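Local coordinates for protein NtrC family transcriptional regulator (Clostridium acetobutylicum ATCC 824, PDB 2Q5C) that probably activates sigma-54-dependent transcription through ATP- and DNA-binding domains, the present chain being only its N-terminal PrpR_N-type (propionate catabolism activator) domain, at residues 95-100 / 116-121; 129-134 / 150-155; 8-13 / 34-39. All blocks are in the same frame, centred on the assembly; numbering follows the deposited sequence. Where two conformers were deposited one is given.

In the fold
The chain holds two four-stranded parallel sheets of the same strand order, 2-1-3-4, and each has two strands among the contacts. Interaction 3 comes first along the chain and joins strands 6-11 and 30-35 in one sheet. Interaction 1 follows with strands 96-102 and 119-125 of the other sheet, its centre about 27 Å away. Interaction 2, last in sequence, packs helices 131-140 and 150-158. The centres of 1 and 2 are about 17 Å apart, yet I100 packs on L134 and V152; those of 2 and 3 are about 16 Å apart, yet T151 OG1 is probably hydrogen-bonded to S37 OG and Q12 OE1. Glycerol bound at this junction is consistent with a ligand pocket.

Interaction 1. Residues 95-100 / 116-121; sequences NELALI and LGVKIK
E96 and K119 run side by side from the same face of the sheet, and their charged ends meet in a salt bridge, K119 NZ to E96 OE2 at 3.3 Å. The ammonium sits above the carboxylate plane rather than within it. Each CG is anti to its own backbone nitrogen (chi1 176° in E96, -170° in K119), which sends both chains off in one direction; K119 then stays extended until a bend at chi4. K121 leaves from this face too, but its end leads away from strand 96-102. Beneath these side chains is the strand pairing of a beta-alpha-beta unit, in which helix 109-116 connects strands 96-102 and 119-125. N95 O accepts from K119 N at 2.8 Å, while L97 reaches both ways, its N to K119 O at 2.9 Å and its O to K121 N at 3.0 Å. G117, with positive phi, turns the chain out of the helix. On the outer edge, I120 N and O are bonded to E113 and K109 of that helix. On the face of L97 and I120 the contact is apolar: the CG2 branch of I120, anti to the backbone N while CG1 lies beside it (chi1 -71°), comes within 3.7 Å of L99 CB. At the start of the pairing L97 CD1 approaches V118 CG1 more loosely, at 4.4 Å, and V87 of helix 80-90 packs on both residues.

Interaction 2. Residues 129-134 / 150-155; sequences DEITTL and KTVTDE. With SO4 (sulfate ion), chain E.
I131 sets its two branches against T151, V152 and E155, in a helix-to-helix packing between 131-140 and 150-158, the helices that precede and follow strand 145-148 in this alpha/beta fold. The CD1 end is the tightly packed one: it lies 3.9 Å from V152 CG2 and 4.1 Å from T151 CG2, crossing the threonine at about a right angle. L38 and F125 touch the same isoleucine from outside the two segments, and I100 lies against V152, so I131 and V152 are buried. The other branch, I131 CG2, meets the aliphatic root of E155 at CB, 3.9 Å away. At the exposed T132 this apolar packing gives way to a methyl-carboxylate approach, with no direct hydrogen bond across. E155 starts with CG anti to the backbone N (chi1 -176°) and then folds at chi2 (59°), which sets its carboxylate against the methyl of T132, OE2 to CG2 at 3.5 Å. Q159 NE2 bonds to both E155 OE2 and T132 O, tying the helices together at this edge. Glycerol lies at the N-terminal end of helix 150-158, bonded to V152 N and to T151 OG1, whose hydroxyl also bonds to S37. On the solvent side of 129-134, a sulfate probably taken from the crystallisation liquor is bonded to Y64 OH and accepts from D129 N through O3 at 2.9 Å.

Interaction 3. Residues 8-13 / 34-39; sequences ALISQN and KTASLT. With SO4 (sulfate ion), chain F; SO4 (sulfate ion), chain D.
I10 and A36 touch through their methyls, CG2 to CB at 3.9 Å. K34 is gripped through both backbone polar atoms: its N gives to L9 O at 3.0 Å and its O accepts from S11 N at 3.1 Å. A36 N reaches S11 O at 3.3 Å from well above the carbonyl plane, 65° out of it. Q12 comes next; extended beyond CG (chi2 -177°), it lays its methylene CG by A36 O and brings OE1 to 3.5 Å from S37 CB. The pairing belongs to the beta-alpha-beta unit of strand 6-11, helix 14-27 and strand 30-35, and strand 30-35 lies at the edge of its sheet. Further out, an ST turn shapes the exit from strand 6-11, with N13 N donating to S11 OG at 2.9 Å; N13, at the N-cap, caps helix 14-27 with OD1 accepting from L16 N. Glycerol bonds to S11 OG and to Q12 OE1, and T151 OG1 bonds both to that OE1 and to S37 OG. On the outer side, sulfates probably taken from the crystallisation liquor use the edge strand: T35 N donates almost straight (174°) to O1 of one at 2.9 Å, while the chain of K34, bent at chi2, carries NZ to O3 of another at 2.9 Å.

Interaction 1. Residues 95-100 / 116-121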
ATOM      1  N   ASN A  95     -21.767  -0.823  10.242  0.50 27.30           N
ATOM      2  CA  ASN A  95     -21.980  -0.140   8.951  0.50 27.13           C
ATOM      3  C   ASN A  95     -21.373   1.251   8.809  0.50 26.61           C
ATOM      4  O   ASN A  95     -21.358   1.795   7.700  0.50 26.43           O
ATOM      5  CB  ASN A  95     -23.466  -0.126   8.541  0.50 28.51           C
ATOM      6  CG  ASN A  95     -24.391   0.212   9.688  0.50 28.39           C
ATOM      7  OD1 ASN A  95     -24.208   1.208  10.389  0.50 31.71           O
ATOM      8  ND2 ASN A  95     -25.411  -0.620   9.879  0.50 33.06           N
ATOM      9  N   GLU A  96     -20.879   1.827   9.907  1.00 25.49           N
ATOM     10  CA  GLU A  96     -20.298   3.166   9.848  1.00 25.98           C
ATOM     11  C   GLU A  96     -18.781   3.071   9.925  1.00 23.33           C
ATOM     12  O   GLU A  96     -18.238   2.578  10.884  1.00 22.85           O
ATOM     13  CB  GLU A  96     -20.856   4.120  10.923  1.00 27.04           C
ATOM     14  CG  GLU A  96     -20.120   5.464  10.864  1.00 31.81           C
ATOM     15  CD  GLU A  96     -20.799   6.633  11.592  1.00 32.30           C
ATOM     16  OE1 GLU A  96     -21.402   6.418  12.671  1.00 39.21           O
ATOM     17  OE2 GLU A  96     -20.704   7.773  11.067  1.00 37.65           O
ATOM     18  N   LEU A  97     -18.121   3.546   8.870  1.00 21.45           N
ATOM     19  CA  LEU A  97     -16.680   3.331   8.724  1.00 22.31           C
ATOM     20  C   LEU A  97     -15.950   4.614   8.404  1.00 21.59           C
ATOM     21  O   LEU A  97     -16.528   5.512   7.808  1.00 22.60           O
ATOM     22  CB  LEU A  97     -16.433   2.364   7.541  1.00 24.09           C
ATOM     23  CG  LEU A  97     -17.386   1.191   7.308  1.00 27.16           C
ATOM     24  CD1 LEU A  97     -17.040   0.456   6.020  1.00 29.44           C
ATOM     25  CD2 LEU A  97     -17.329   0.238   8.468  1.00 30.84           C
ATOM     26  N   ALA A  98     -14.669   4.665   8.756  1.00 20.29           N
ATOM     27  CA  ALA A  98     -13.774   5.713   8.256  1.00 20.47           C
ATOM     28  C   ALA A  98     -12.934   5.102   7.154  1.00 20.22           C
ATOM     29  O   ALA A  98     -12.328   4.057   7.375  1.00 21.22           O
ATOM     30  CB  ALA A  98     -12.856   6.235   9.353  1.00 22.26           C
ATOM     31  N   LEU A  99     -12.906   5.748   5.999  1.00 19.67           N
ATOM     32  CA  LEU A  99     -12.021   5.311   4.916  1.00 21.28           C
ATOM     33  C   LEU A  99     -10.914   6.335   4.842  1.00 21.39           C
ATOM     34  O   LEU A  99     -11.175   7.524   4.599  1.00 22.33           O
ATOM     35  CB  LEU A  99     -12.821   5.285   3.623  1.00 21.09           C
ATOM     36  CG  LEU A  99     -12.054   4.894   2.354  1.00 24.47           C
ATOM     37  CD1 LEU A  99     -11.513   3.480   2.463  1.00 26.31           C
ATOM     38  CD2 LEU A  99     -13.035   5.017   1.211  1.00 29.46           C
ATOM     39  N   ILE A 100      -9.677   5.884   5.050  1.00 21.04           N
ATOM     40  CA  ILE A 100      -8.550   6.800   5.122  1.00 21.67           C
ATOM     41  C   ILE A 100      -7.664   6.586   3.906  1.00 21.15           C
ATOM     42  O   ILE A 100      -7.184   5.466   3.665  1.00 22.85           O
ATOM     43  CB  ILE A 100      -7.754   6.657   6.443  1.00 22.23           C
ATOM     44  CG1 ILE A 100      -8.684   6.978   7.634  1.00 23.35           C
ATOM     45  CG2 ILE A 100      -6.502   7.567   6.432  1.00 23.60           C
ATOM     46  CD1 ILE A 100      -8.060   6.901   8.994  1.00 21.52           C
ATOM     47  N   LEU A 116     -22.650  -0.687  -1.326  1.00 23.86           N
ATOM     48  CA  LEU A 116     -22.448  -1.645  -0.234  1.00 24.42           C
ATOM     49  C   LEU A 116     -23.309  -1.384   1.007  1.00 24.53           C
ATOM     50  O   LEU A 116     -23.247  -2.147   1.985  1.00 26.05           O
ATOM     51  CB  LEU A 116     -20.950  -1.758   0.125  1.00 24.56           C
ATOM     52  CG  LEU A 116     -20.064  -2.495  -0.894  1.00 24.75           C
ATOM     53  CD1 LEU A 116     -18.639  -2.524  -0.372  1.00 26.05           C
ATOM     54  CD2 LEU A 116     -20.559  -3.912  -1.155  1.00 27.25           C
ATOM     55  N   GLY A 117     -24.108  -0.329   0.984  1.00 24.39           N
ATOM     56  CA  GLY A 117     -25.060  -0.067   2.057  1.00 25.53           C
ATOM     57  C   GLY A 117     -24.380   0.257   3.370  1.00 26.20           C
ATOM     58  O   GLY A 117     -24.764  -0.246   4.439  1.00 27.93           O
ATOM     59  N   VAL A 118     -23.356   1.098   3.285  1.00 24.88           N
ATOM     60  CA  VAL A 118     -22.594   1.566   4.445  1.00 24.53           C
ATOM     61  C   VAL A 118     -22.583   3.084   4.536  1.00 24.23           C
ATOM     62  O   VAL A 118     -22.991   3.775   3.591  1.00 24.61           O
ATOM     63  CB  VAL A 118     -21.130   1.048   4.400  1.00 24.75           C
ATOM     64  CG1 VAL A 118     -21.098  -0.444   4.570  1.00 25.01           C
ATOM     65  CG2 VAL A 118     -20.444   1.451   3.100  1.00 23.63           C
ATOM     66  N   LYS A 119     -22.167   3.599   5.689  1.00 23.39           N
ATOM     67  CA  LYS A 119     -21.928   5.017   5.851  1.00 24.46           C
ATOM     68  C   LYS A 119     -20.427   5.171   5.969  1.00 24.04           C
ATOM     69  O   LYS A 119     -19.776   4.447   6.730  1.00 24.32           O
ATOM     70  CB  LYS A 119     -22.627   5.544   7.118  1.00 24.99           C
ATOM     71  CG  LYS A 119     -22.626   7.063   7.218  1.00 30.31           C
ATOM     72  CD  LYS A 119     -23.520   7.541   8.357  1.00 35.73           C
ATOM     73  CE  LYS A 119     -23.387   9.053   8.532  1.00 38.18           C
ATOM     74  NZ  LYS A 119     -23.332   9.419   9.987  1.00 42.56           N
ATOM     75  N   ILE A 120     -19.881   6.079   5.180  1.00 23.28           N
ATOM     76  CA  ILE A 120     -18.443   6.257   5.126  1.00 23.29           C
ATOM     77  C   ILE A 120     -18.104   7.707   5.355  1.00 22.88           C
ATOM     78  O   ILE A 120     -18.680   8.593   4.701  1.00 24.39           O
ATOM     79  CB  ILE A 120     -17.904   5.814   3.745  1.00 23.43           C
ATOM     80  CG1 ILE A 120     -17.994   4.294   3.616  1.00 25.86           C
ATOM     81  CG2 ILE A 120     -16.445   6.234   3.544  1.00 24.44           C
ATOM     82  CD1 ILE A 120     -17.800   3.796   2.243  1.00 26.78           C
ATOM     83  N   LYS A 121     -17.187   7.951   6.283  1.00 22.93           N
ATOM     84  CA  LYS A 121     -16.557   9.263   6.409  1.00 24.32           C
ATOM     85  C   LYS A 121     -15.149   9.120   5.870  1.00 23.50           C
ATOM     86  O   LYS A 121     -14.400   8.260   6.307  1.00 22.54           O
ATOM     87  CB  LYS A 121     -16.541   9.751   7.850  1.00 25.78           C
ATOM     88  CG  LYS A 121     -16.071  11.200   7.983  1.00 30.34           C
ATOM     89  CD  LYS A 121     -16.659  11.877   9.234  1.00 33.66           C
ATOM     90  CE  LYS A 121     -16.348  13.381   9.296  1.00 35.19           C
ATOM     91  NZ  LYS A 121     -16.711  14.128   8.053  1.00 39.58           N
TER

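Interaction 2. Residues 129-134 / 150-155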
ATOM      1  N   ASP A 129       3.504  11.649   9.494  1.00 26.02           N
ATOM      2  CA  ASP A 129       3.362  12.331  10.778  1.00 27.31           C
ATOM      3  C   ASP A 129       1.924  12.734  11.138  1.00 27.39           C
ATOM      4  O   ASP A 129       1.668  13.167  12.265  1.00 28.75           O
ATOM      5  CB  ASP A 129       4.299  13.536  10.840  1.00 29.16           C
ATOM      6  CG  ASP A 129       5.763  13.129  10.942  1.00 33.80           C
ATOM      7  OD1 ASP A 129       6.067  11.976  11.362  1.00 38.74           O
ATOM      8  OD2 ASP A 129       6.616  13.992  10.610  1.00 40.99           O
ATOM      9  N   GLU A 130       1.001  12.557  10.200  1.00 25.51           N
ATOM     10  CA  GLU A 130      -0.409  12.908  10.407  1.00 24.96           C
ATOM     11  C   GLU A 130      -1.209  11.727  10.943  1.00 24.77           C
ATOM     12  O   GLU A 130      -2.353  11.897  11.406  1.00 24.30           O
ATOM     13  CB  GLU A 130      -1.035  13.404   9.115  1.00 25.67           C
ATOM     14  CG  GLU A 130      -0.530  14.795   8.734  1.00 27.39           C
ATOM     15  CD  GLU A 130      -0.941  15.256   7.361  1.00 34.05           C
ATOM     16  OE1 GLU A 130      -1.718  14.567   6.674  1.00 33.91           O
ATOM     17  OE2 GLU A 130      -0.466  16.340   6.946  1.00 39.88           O
ATOM     18  N   ILE A 131      -0.648  10.532  10.868  1.00 23.06           N
ATOM     19  CA  ILE A 131      -1.454   9.312  11.093  1.00 22.76           C
ATOM     20  C   ILE A 131      -2.050   9.198  12.490  1.00 23.15           C
ATOM     21  O   ILE A 131      -3.256   8.969  12.635  1.00 23.12           O
ATOM     22  CB  ILE A 131      -0.701   8.029  10.669  1.00 22.27           C
ATOM     23  CG1 ILE A 131      -0.521   8.045   9.151  1.00 22.63           C
ATOM     24  CG2 ILE A 131      -1.480   6.757  11.124  1.00 23.46           C
ATOM     25  CD1 ILE A 131       0.436   6.952   8.590  1.00 22.54           C
ATOM     26  N   THR A 132      -1.242   9.406  13.519  1.00 23.35           N
ATOM     27  CA  THR A 132      -1.732   9.239  14.895  1.00 24.83           C
ATOM     28  C   THR A 132      -2.842  10.244  15.170  1.00 24.85           C
ATOM     29  O   THR A 132      -3.864   9.896  15.777  1.00 24.70           O
ATOM     30  CB  THR A 132      -0.616   9.374  15.928  1.00 26.05           C
ATOM     31  OG1 THR A 132       0.064  10.615  15.718  1.00 30.09           O
ATOM     32  CG2 THR A 132       0.373   8.217  15.788  1.00 25.31           C
ATOM     33  N   THR A 133      -2.678  11.470  14.690  1.00 24.44           N
ATOM     34  CA  THR A 133      -3.691  12.521  14.913  1.00 24.39           C
ATOM     35  C   THR A 133      -4.978  12.199  14.169  1.00 24.30           C
ATOM     36  O   THR A 133      -6.088  12.387  14.676  1.00 23.03           O
ATOM     37  CB  THR A 133      -3.161  13.900  14.446  1.00 26.14           C
ATOM     38  OG1 THR A 133      -1.983  14.207  15.185  1.00 28.93           O
ATOM     39  CG2 THR A 133      -4.205  15.009  14.636  1.00 27.40           C
ATOM     40  N   LEU A 134      -4.846  11.724  12.940  1.00 23.16           N
ATOM     41  CA  LEU A 134      -5.994  11.356  12.165  1.00 23.43           C
ATOM     42  C   LEU A 134      -6.814  10.244  12.802  1.00 22.04           C
ATOM     43  O   LEU A 134      -8.050  10.289  12.761  1.00 22.02           O
ATOM     44  CB  LEU A 134      -5.526  10.963  10.766  1.00 23.86           C
ATOM     45  CG  LEU A 134      -6.643  10.951   9.749  1.00 26.17           C
ATOM     46  CD1 LEU A 134      -7.343  12.323   9.696  1.00 28.74           C
ATOM     47  CD2 LEU A 134      -6.047  10.603   8.385  1.00 26.22           C
ATOM     48  N   LYS A 150      -2.034  -0.559   5.739  1.00 21.00           N
ATOM     49  CA  LYS A 150      -1.611  -1.276   6.935  1.00 21.18           C
ATOM     50  C   LYS A 150      -1.061  -0.391   8.052  1.00 21.27           C
ATOM     51  O   LYS A 150      -1.323  -0.650   9.232  1.00 21.30           O
ATOM     52  CB  LYS A 150      -0.574  -2.358   6.558  1.00 22.90           C
ATOM     53  CG  LYS A 150      -0.144  -3.280   7.696  1.00 26.04           C
ATOM     54  CD  LYS A 150      -1.307  -4.053   8.282  1.00 32.45           C
ATOM     55  CE  LYS A 150      -0.853  -5.398   8.884  1.00 35.39           C
ATOM     56  NZ  LYS A 150       0.181  -5.258   9.969  1.00 39.67           N
ATOM     57  N   THR A 151      -0.271   0.630   7.729  1.00 21.03           N
ATOM     58  CA  THR A 151       0.278   1.464   8.798  1.00 21.35           C
ATOM     59  C   THR A 151      -0.866   2.172   9.524  1.00 20.75           C
ATOM     60  O   THR A 151      -0.884   2.280  10.774  1.00 20.83           O
ATOM     61  CB  THR A 151       1.280   2.462   8.239  1.00 21.30           C
ATOM     62  OG1 THR A 151       2.238   1.730   7.446  1.00 23.49           O
ATOM     63  CG2 THR A 151       1.996   3.190   9.339  1.00 23.88           C
ATOM     64  N   VAL A 152      -1.824   2.652   8.744  1.00 20.23           N
ATOM     65  CA  VAL A 152      -3.001   3.321   9.312  1.00 19.48           C
ATOM     66  C   VAL A 152      -3.871   2.348  10.104  1.00 19.90           C
ATOM     67  O   VAL A 152      -4.320   2.700  11.206  1.00 20.63           O
ATOM     68  CB  VAL A 152      -3.786   4.042   8.231  1.00 18.76           C
ATOM     69  CG1 VAL A 152      -5.076   4.645   8.778  1.00 20.54           C
ATOM     70  CG2 VAL A 152      -2.932   5.155   7.628  1.00 19.29           C
ATOM     71  N   THR A 153      -4.154   1.155   9.569  1.00 20.17           N
ATOM     72  CA  THR A 153      -5.022   0.243  10.323  1.00 20.39           C
ATOM     73  C   THR A 153      -4.338  -0.236  11.573  1.00 21.63           C
ATOM     74  O   THR A 153      -5.017  -0.457  12.594  1.00 21.79           O
ATOM     75  CB  THR A 153      -5.580  -0.928   9.472  1.00 20.40           C
ATOM     76  OG1 THR A 153      -4.490  -1.671   8.917  1.00 21.70           O
ATOM     77  CG2 THR A 153      -6.453  -0.383   8.341  1.00 21.39           C
ATOM     78  N   ASP A 154      -3.012  -0.391  11.536  1.00 21.50           N
ATOM     79  CA  ASP A 154      -2.264  -0.743  12.752  1.00 23.24           C
ATOM     80  C   ASP A 154      -2.441   0.326  13.820  1.00 23.42           C
ATOM     81  O   ASP A 154      -2.652  -0.011  15.000  1.00 24.06           O
ATOM     82  CB  ASP A 154      -0.779  -0.987  12.480  1.00 23.92           C
ATOM     83  CG  ASP A 154      -0.500  -2.352  11.891  1.00 25.35           C
ATOM     84  OD1 ASP A 154      -1.361  -3.252  11.981  1.00 28.93           O
ATOM     85  OD2 ASP A 154       0.635  -2.533  11.371  1.00 29.12           O
ATOM     86  N   GLU A 155      -2.390   1.599  13.442  1.00 23.71           N
ATOM     87  CA  GLU A 155      -2.612   2.681  14.410  1.00 24.27           C
ATOM     88  C   GLU A 155      -4.063   2.674  14.937  1.00 24.20           C
ATOM     89  O   GLU A 155      -4.316   2.955  16.127  1.00 24.64           O
ATOM     90  CB  GLU A 155      -2.247   4.050  13.799  1.00 24.28           C
ATOM     91  CG  GLU A 155      -2.347   5.259  14.775  1.00 26.26           C
ATOM     92  CD  GLU A 155      -1.465   5.164  16.024  1.00 29.38           C
ATOM     93  OE1 GLU A 155      -0.420   4.478  15.993  1.00 29.30           O
ATOM     94  OE2 GLU A 155      -1.821   5.827  17.028  1.00 29.65           O
TER
HETATM   95  S   SO4 E 604       7.047  12.948   7.376  0.70 37.45           S
HETATM   96  O1  SO4 E 604       7.207  14.356   7.740  0.70 38.53           O
HETATM   97  O2  SO4 E 604       8.178  12.141   7.832  0.70 39.72           O
HETATM   98  O3  SO4 E 604       5.829  12.488   8.036  0.70 35.96           O
HETATM   99  O4  SO4 E 604       6.953  12.854   5.923  0.70 32.61           O

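Interaction 3. Residues 8-13 / 34-39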
ATOM      1  N   ALA A   8      13.664  -5.313  -5.748  1.00 16.11           N
ATOM      2  CA  ALA A   8      13.192  -5.342  -4.361  1.00 15.82           C
ATOM      3  C   ALA A   8      11.733  -4.984  -4.260  1.00 17.20           C
ATOM      4  O   ALA A   8      11.300  -3.997  -4.832  1.00 20.15           O
ATOM      5  CB  ALA A   8      13.977  -4.404  -3.482  1.00 16.34           C
ATOM      6  N   LEU A   9      10.977  -5.769  -3.499  1.00 15.26           N
ATOM      7  CA  LEU A   9       9.611  -5.421  -3.098  1.00 15.34           C
ATOM      8  C   LEU A   9       9.645  -5.046  -1.647  1.00 16.16           C
ATOM      9  O   LEU A   9      10.125  -5.828  -0.825  1.00 15.92           O
ATOM     10  CB  LEU A   9       8.651  -6.612  -3.326  1.00 14.34           C
ATOM     11  CG  LEU A   9       7.259  -6.377  -2.712  1.00 15.31           C
ATOM     12  CD1 LEU A   9       6.506  -5.317  -3.486  1.00 18.10           C
ATOM     13  CD2 LEU A   9       6.475  -7.683  -2.790  1.00 16.70           C
ATOM     14  N   ILE A  10       9.143  -3.854  -1.304  1.00 16.21           N
ATOM     15  CA  ILE A  10       9.116  -3.387   0.083  1.00 17.72           C
ATOM     16  C   ILE A  10       7.642  -3.175   0.414  1.00 18.36           C
ATOM     17  O   ILE A  10       6.964  -2.364  -0.232  1.00 18.67           O
ATOM     18  CB  ILE A  10       9.926  -2.088   0.288  1.00 16.91           C
ATOM     19  CG1 ILE A  10      11.362  -2.319  -0.203  1.00 17.58           C
ATOM     20  CG2 ILE A  10       9.866  -1.687   1.778  1.00 20.25           C
ATOM     21  CD1 ILE A  10      12.283  -1.072  -0.118  1.00 18.90           C
ATOM     22  N   SER A  11       7.132  -3.960   1.359  1.00 18.64           N
ATOM     23  CA  SER A  11       5.692  -4.013   1.595  1.00 19.98           C
ATOM     24  C   SER A  11       5.498  -4.552   2.999  1.00 20.97           C
ATOM     25  O   SER A  11       6.400  -5.157   3.550  1.00 21.91           O
ATOM     26  CB  SER A  11       5.095  -4.996   0.576  1.00 21.19           C
ATOM     27  OG  SER A  11       3.705  -5.227   0.800  1.00 22.88           O
ATOM     28  N   GLN A  12       4.317  -4.352   3.558  1.00 21.56           N
ATOM     29  CA  GLN A  12       3.950  -5.038   4.802  1.00 22.35           C
ATOM     30  C   GLN A  12       2.921  -6.135   4.538  1.00 23.32           C
ATOM     31  O   GLN A  12       2.439  -6.765   5.490  1.00 24.58           O
ATOM     32  CB  GLN A  12       3.399  -4.047   5.820  1.00 22.29           C
ATOM     33  CG  GLN A  12       4.394  -3.009   6.259  1.00 23.03           C
ATOM     34  CD  GLN A  12       3.810  -2.119   7.305  1.00 24.76           C
ATOM     35  OE1 GLN A  12       2.943  -1.273   7.021  1.00 27.87           O
ATOM     36  NE2 GLN A  12       4.245  -2.317   8.527  1.00 27.88           N
ATOM     37  N   ASN A  13       2.602  -6.381   3.270  1.00 23.00           N
ATOM     38  CA  ASN A  13       1.550  -7.323   2.896  1.00 24.49           C
ATOM     39  C   ASN A  13       2.180  -8.705   2.728  1.00 24.62           C
ATOM     40  O   ASN A  13       2.924  -8.941   1.769  1.00 23.22           O
ATOM     41  CB  ASN A  13       0.897  -6.848   1.599  1.00 25.03           C
ATOM     42  CG  ASN A  13      -0.404  -7.521   1.325  1.00 27.24           C
ATOM     43  OD1 ASN A  13      -0.432  -8.647   0.846  1.00 29.17           O
ATOM     44  ND2 ASN A  13      -1.518  -6.832   1.645  1.00 31.66           N
ATOM     45  N   LYS A  34      11.456  -6.965   1.647  1.00 18.02           N
ATOM     46  CA  LYS A  34      11.689  -6.305   2.932  1.00 18.58           C
ATOM     47  C   LYS A  34      10.353  -5.844   3.467  1.00 19.31           C
ATOM     48  O   LYS A  34       9.494  -5.348   2.727  1.00 18.94           O
ATOM     49  CB  LYS A  34      12.625  -5.087   2.798  1.00 20.26           C
ATOM     50  CG  LYS A  34      14.001  -5.416   2.193  1.00 21.89           C
ATOM     51  CD  LYS A  34      14.908  -6.182   3.187  1.00 25.12           C
ATOM     52  CE  LYS A  34      16.261  -6.491   2.557  1.00 28.26           C
ATOM     53  NZ  LYS A  34      17.080  -7.502   3.332  1.00 31.95           N
ATOM     54  N   THR A  35      10.164  -5.997   4.774  1.00 20.04           N
ATOM     55  CA  THR A  35       8.908  -5.664   5.398  1.00 20.90           C
ATOM     56  C   THR A  35       9.033  -4.297   6.034  1.00 20.09           C
ATOM     57  O   THR A  35       9.728  -4.137   7.060  1.00 21.31           O
ATOM     58  CB  THR A  35       8.545  -6.738   6.461  1.00 20.52           C
ATOM     59  OG1 THR A  35       8.450  -8.006   5.803  1.00 25.26           O
ATOM     60  CG2 THR A  35       7.214  -6.418   7.146  1.00 23.30           C
ATOM     61  N   ALA A  36       8.395  -3.308   5.416  1.00 20.07           N
ATOM     62  CA  ALA A  36       8.508  -1.931   5.907  1.00 19.07           C
ATOM     63  C   ALA A  36       7.506  -1.033   5.221  1.00 18.59           C
ATOM     64  O   ALA A  36       6.974  -1.388   4.177  1.00 18.95           O
ATOM     65  CB  ALA A  36       9.932  -1.400   5.638  1.00 19.41           C
ATOM     66  N   SER A  37       7.296   0.164   5.795  1.00 18.46           N
ATOM     67  CA  SER A  37       6.483   1.191   5.140  1.00 18.38           C
ATOM     68  C   SER A  37       7.056   2.593   5.390  1.00 18.08           C
ATOM     69  O   SER A  37       7.884   2.797   6.304  1.00 19.11           O
ATOM     70  CB  SER A  37       5.028   1.160   5.656  1.00 19.49           C
ATOM     71  OG  SER A  37       4.989   1.607   7.009  1.00 22.32           O
ATOM     72  N   LEU A  38       6.583   3.532   4.584  1.00 18.65           N
ATOM     73  CA  LEU A  38       6.785   4.964   4.826  1.00 19.54           C
ATOM     74  C   LEU A  38       8.253   5.346   5.048  1.00 19.76           C
ATOM     75  O   LEU A  38       9.119   4.922   4.262  1.00 19.82           O
ATOM     76  CB  LEU A  38       5.865   5.443   5.941  1.00 20.21           C
ATOM     77  CG  LEU A  38       4.374   5.138   5.697  1.00 20.67           C
ATOM     78  CD1 LEU A  38       3.537   5.667   6.863  1.00 23.25           C
ATOM     79  CD2 LEU A  38       3.851   5.674   4.386  1.00 23.32           C
ATOM     80  N   THR A  39       8.565   6.142   6.071  1.00 19.56           N
ATOM     81  CA  THR A  39       9.966   6.601   6.232  1.00 20.95           C
ATOM     82  C   THR A  39      10.940   5.442   6.419  1.00 20.61           C
ATOM     83  O   THR A  39      12.019   5.408   5.805  1.00 20.36           O
ATOM     84  CB  THR A  39      10.088   7.638   7.365  1.00 21.25           C
ATOM     85  OG1 THR A  39       9.271   8.759   7.029  1.00 23.67           O
ATOM     86  CG2 THR A  39      11.546   8.087   7.549  1.00 23.74           C
TER
HETATM   87  S   SO4 F 606      12.421  -8.394   6.484  0.75 46.58           S
HETATM   88  O1  SO4 F 606      12.457  -6.944   6.285  0.75 42.31           O
HETATM   89  O2  SO4 F 606      12.229  -8.682   7.906  0.75 46.62           O
HETATM   90  O3  SO4 F 606      11.308  -8.991   5.752  0.75 46.16           O
HETATM   91  O4  SO4 F 606      13.693  -8.963   6.031  0.75 46.65           O
HETATM   92  S   SO4 D 602      20.660  -6.345   2.689  0.60 33.63           S
HETATM   93  O1  SO4 D 602      19.986  -5.458   3.642  0.60 33.97           O
HETATM   94  O2  SO4 D 602      21.638  -7.129   3.443  0.60 34.36           O
HETATM   95  O3  SO4 D 602      19.683  -7.205   2.058  0.60 32.48           O
HETATM   96  O4  SO4 D 602      21.337  -5.546   1.661  0.60 34.69           O